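Local coordinates for protein putative cathepsin d (Ixodes ricinus, PDB 5N7Q) that probably cleaves proteins as a pepsin-like aspartic endopeptidase of the peptidase A1 family, and is bound here to the inhibitor pepstatin A, at residues G136-V140 with F141-M145. Sequence-based numbering, arbitrary orientation.
Sequences GVVPV and FDNMM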
ATOM      1  N   GLY A 136      16.196  -4.407 -11.399  1.00 10.69           N
ATOM      2  CA  GLY A 136      17.206  -3.741 -10.588  1.00 11.16           C
ATOM      3  C   GLY A 136      17.245  -2.231 -10.723  1.00 11.30           C
ATOM      4  O   GLY A 136      18.226  -1.596 -10.381  1.00 13.21           O
ATOM      5  N   VAL A 137      16.181  -1.654 -11.249  1.00 11.87           N
ATOM      6  CA  VAL A 137      16.129  -0.209 -11.465  1.00 11.24           C
ATOM      7  C   VAL A 137      15.906   0.502 -10.144  1.00 10.75           C
ATOM      8  O   VAL A 137      15.160   0.004  -9.275  1.00 11.31           O
ATOM      9  CB  VAL A 137      15.066   0.201 -12.504  1.00 11.53           C
ATOM     10  CG1 VAL A 137      15.510  -0.217 -13.907  1.00 11.77           C
ATOM     11  CG2 VAL A 137      13.696  -0.350 -12.219  1.00 12.08           C
ATOM     12  N   VAL A 138      16.561   1.646 -10.000  1.00  9.73           N
ATOM     13  CA  VAL A 138      16.545   2.408  -8.737  1.00  9.65           C
ATOM     14  C   VAL A 138      15.142   2.916  -8.410  1.00  8.98           C
ATOM     15  O   VAL A 138      14.527   3.638  -9.213  1.00  9.05           O
ATOM     16  CB  VAL A 138      17.591   3.557  -8.719  1.00 10.32           C
ATOM     17  CG1 VAL A 138      17.338   4.607  -9.777  1.00 11.34           C
ATOM     18  CG2 VAL A 138      17.626   4.206  -7.336  1.00 10.88           C
ATOM     19  N   PRO A 139      14.609   2.580  -7.216  1.00  8.23           N
ATOM     20  CA  PRO A 139      13.309   3.142  -6.855  1.00  8.23           C
ATOM     21  C   PRO A 139      13.343   4.631  -6.569  1.00  7.95           C
ATOM     22  O   PRO A 139      14.391   5.212  -6.276  1.00  8.41           O
ATOM     23  CB  PRO A 139      12.935   2.382  -5.584  1.00  8.17           C
ATOM     24  CG  PRO A 139      13.756   1.123  -5.630  1.00  8.04           C
ATOM     25  CD  PRO A 139      15.050   1.583  -6.232  1.00  8.05           C
ATOM     26  N   VAL A 140      12.181   5.245  -6.687  1.00  8.08           N
ATOM     27  CA  VAL A 140      12.036   6.677  -6.510  1.00  8.45           C
ATOM     28  C   VAL A 140      12.629   7.151  -5.189  1.00  8.01           C
ATOM     29  O   VAL A 140      13.444   8.083  -5.177  1.00  7.99           O
ATOM     30  CB  VAL A 140      10.573   7.125  -6.652  1.00  9.45           C
ATOM     31  CG1 VAL A 140      10.432   8.601  -6.315  1.00 10.09           C
ATOM     32  CG2 VAL A 140      10.094   6.899  -8.073  1.00  9.27           C
ATOM     33  N   PHE A 141      12.294   6.486  -4.077  1.00  7.66           N
ATOM     34  CA  PHE A 141      12.762   6.984  -2.790  1.00  8.33           C
ATOM     35  C   PHE A 141      14.266   6.822  -2.687  1.00  8.26           C
ATOM     36  O   PHE A 141      14.960   7.669  -2.140  1.00  8.57           O
ATOM     37  CB  PHE A 141      12.099   6.310  -1.608  1.00  8.02           C
ATOM     38  CG  PHE A 141      12.364   6.989  -0.284  1.00  8.33           C
ATOM     39  CD1 PHE A 141      11.900   8.288  -0.041  1.00  8.72           C
ATOM     40  CD2 PHE A 141      13.054   6.340   0.738  1.00  8.41           C
ATOM     41  CE1 PHE A 141      12.129   8.931   1.169  1.00  8.77           C
ATOM     42  CE2 PHE A 141      13.265   6.964   1.958  1.00  8.55           C
ATOM     43  CZ  PHE A 141      12.787   8.267   2.177  1.00  8.36           C
ATOM     44  N   ASP A 142      14.777   5.699  -3.200  1.00  8.70           N
ATOM     45  CA  ASP A 142      16.218   5.505  -3.225  1.00  9.40           C
ATOM     46  C   ASP A 142      16.957   6.580  -4.023  1.00  9.68           C
ATOM     47  O   ASP A 142      18.042   7.047  -3.641  1.00  9.92           O
ATOM     48  CB  ASP A 142      16.509   4.144  -3.836  1.00  9.83           C
ATOM     49  CG  ASP A 142      16.326   3.035  -2.840  1.00  9.97           C
ATOM     50  OD1 ASP A 142      15.163   2.762  -2.481  1.00 10.12           O
ATOM     51  OD2 ASP A 142      17.339   2.484  -2.379  1.00 11.10           O
ATOM     52  N   ASN A 143      16.355   6.971  -5.141  1.00  9.70           N
ATOM     53  CA  ASN A 143      16.907   8.041  -5.983  1.00 10.31           C
ATOM     54  C   ASN A 143      16.861   9.409  -5.258  1.00  9.85           C
ATOM     55  O   ASN A 143      17.832  10.172  -5.303  1.00  9.50           O
ATOM     56  CB  ASN A 143      16.146   8.085  -7.310  1.00 11.11           C
ATOM     57  CG  ASN A 143      17.006   8.515  -8.475  1.00 12.57           C
ATOM     58  OD1 ASN A 143      18.233   8.628  -8.363  1.00 13.99           O
ATOM     59  ND2 ASN A 143      16.365   8.766  -9.605  1.00 13.09           N
ATOM     60  N   MET A 144      15.777   9.681  -4.533  1.00  9.59           N
ATOM     61  CA  MET A 144      15.693  10.854  -3.664  1.00 10.41           C
ATOM     62  C   MET A 144      16.824  10.849  -2.644  1.00 10.31           C
ATOM     63  O   MET A 144      17.499  11.879  -2.458  1.00 10.22           O
ATOM     64  CB  MET A 144      14.344  10.907  -2.958  1.00 11.07           C
ATOM     65  CG  MET A 144      13.200  11.211  -3.904  1.00 11.80           C
ATOM     66  SD  MET A 144      11.579  11.078  -3.135  1.00 14.11           S
ATOM     67  CE  MET A 144      11.364  12.730  -2.500  1.00 15.43           C
ATOM     68  N   MET A 145      17.052   9.720  -1.987  0.50 10.00           N
ATOM     69  CA  MET A 145      18.143   9.622  -1.012  0.50 10.34           C
ATOM     70  C   MET A 145      19.507   9.842  -1.648  0.50 11.00           C
ATOM     71  O   MET A 145      20.335  10.585  -1.113  0.50 11.50           O
ATOM     72  CB  MET A 145      18.134   8.273  -0.306  0.50 10.25           C
ATOM     73  CG  MET A 145      16.950   8.095   0.629  0.50 10.10           C
ATOM     74  SD  MET A 145      17.157   6.653   1.685  0.50  9.71           S
ATOM     75  CE  MET A 145      17.325   5.387   0.438  0.50  9.91           C
TER
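The backbone carbonyl of Pro-139 accepts from the amide N of Asn-143 across the first turn of the short helix 140-146, which follows a loop in this pepsin-like fold. Pro-139 is the N-cap residue.

Two backbone hydrogen bonds start the helix. Asn-143 N donates to Pro-139 O at 2.9 Å. Met-144 N donates to Val-140 O, also at 2.9 Å and slightly straighter, with an N-H...O angle of 164°.

The carboxylate of Asp-142 and ND2 of Asn-143 turn to other parts of the chain. Asp-142 OD1 forms a salt bridge with Arg-328. Asn-143 ND2 bonds to the Gln-103 side chain, whose NE2 also binds Val-138 O, so one glutamine ties both the loop and the helix to strand 103-112.

Elsewhere on the helix, Phe-141 meets Phe-156 edge-to-face.

Van der Waals contacts fit the loop against this turn. Val-138 CG2 lies 3.7 Å from Asp-142 CB, the two side chains passing in opposite directions. Chi1 of 63° puts CG1 between the backbone N and the carbonyl carbon, which leaves CG2 anti to the N. Val-138 CG1 meets Asn-143 CG, the side chains crossing at about a right angle. The Pro-139 ring crosses Asp-142 at a slant, with Pro-139 CD 3.8 Å from Asp-142 CB. Within the helix, Met-144 SD sits 4.2 Å from Val-140 CG1.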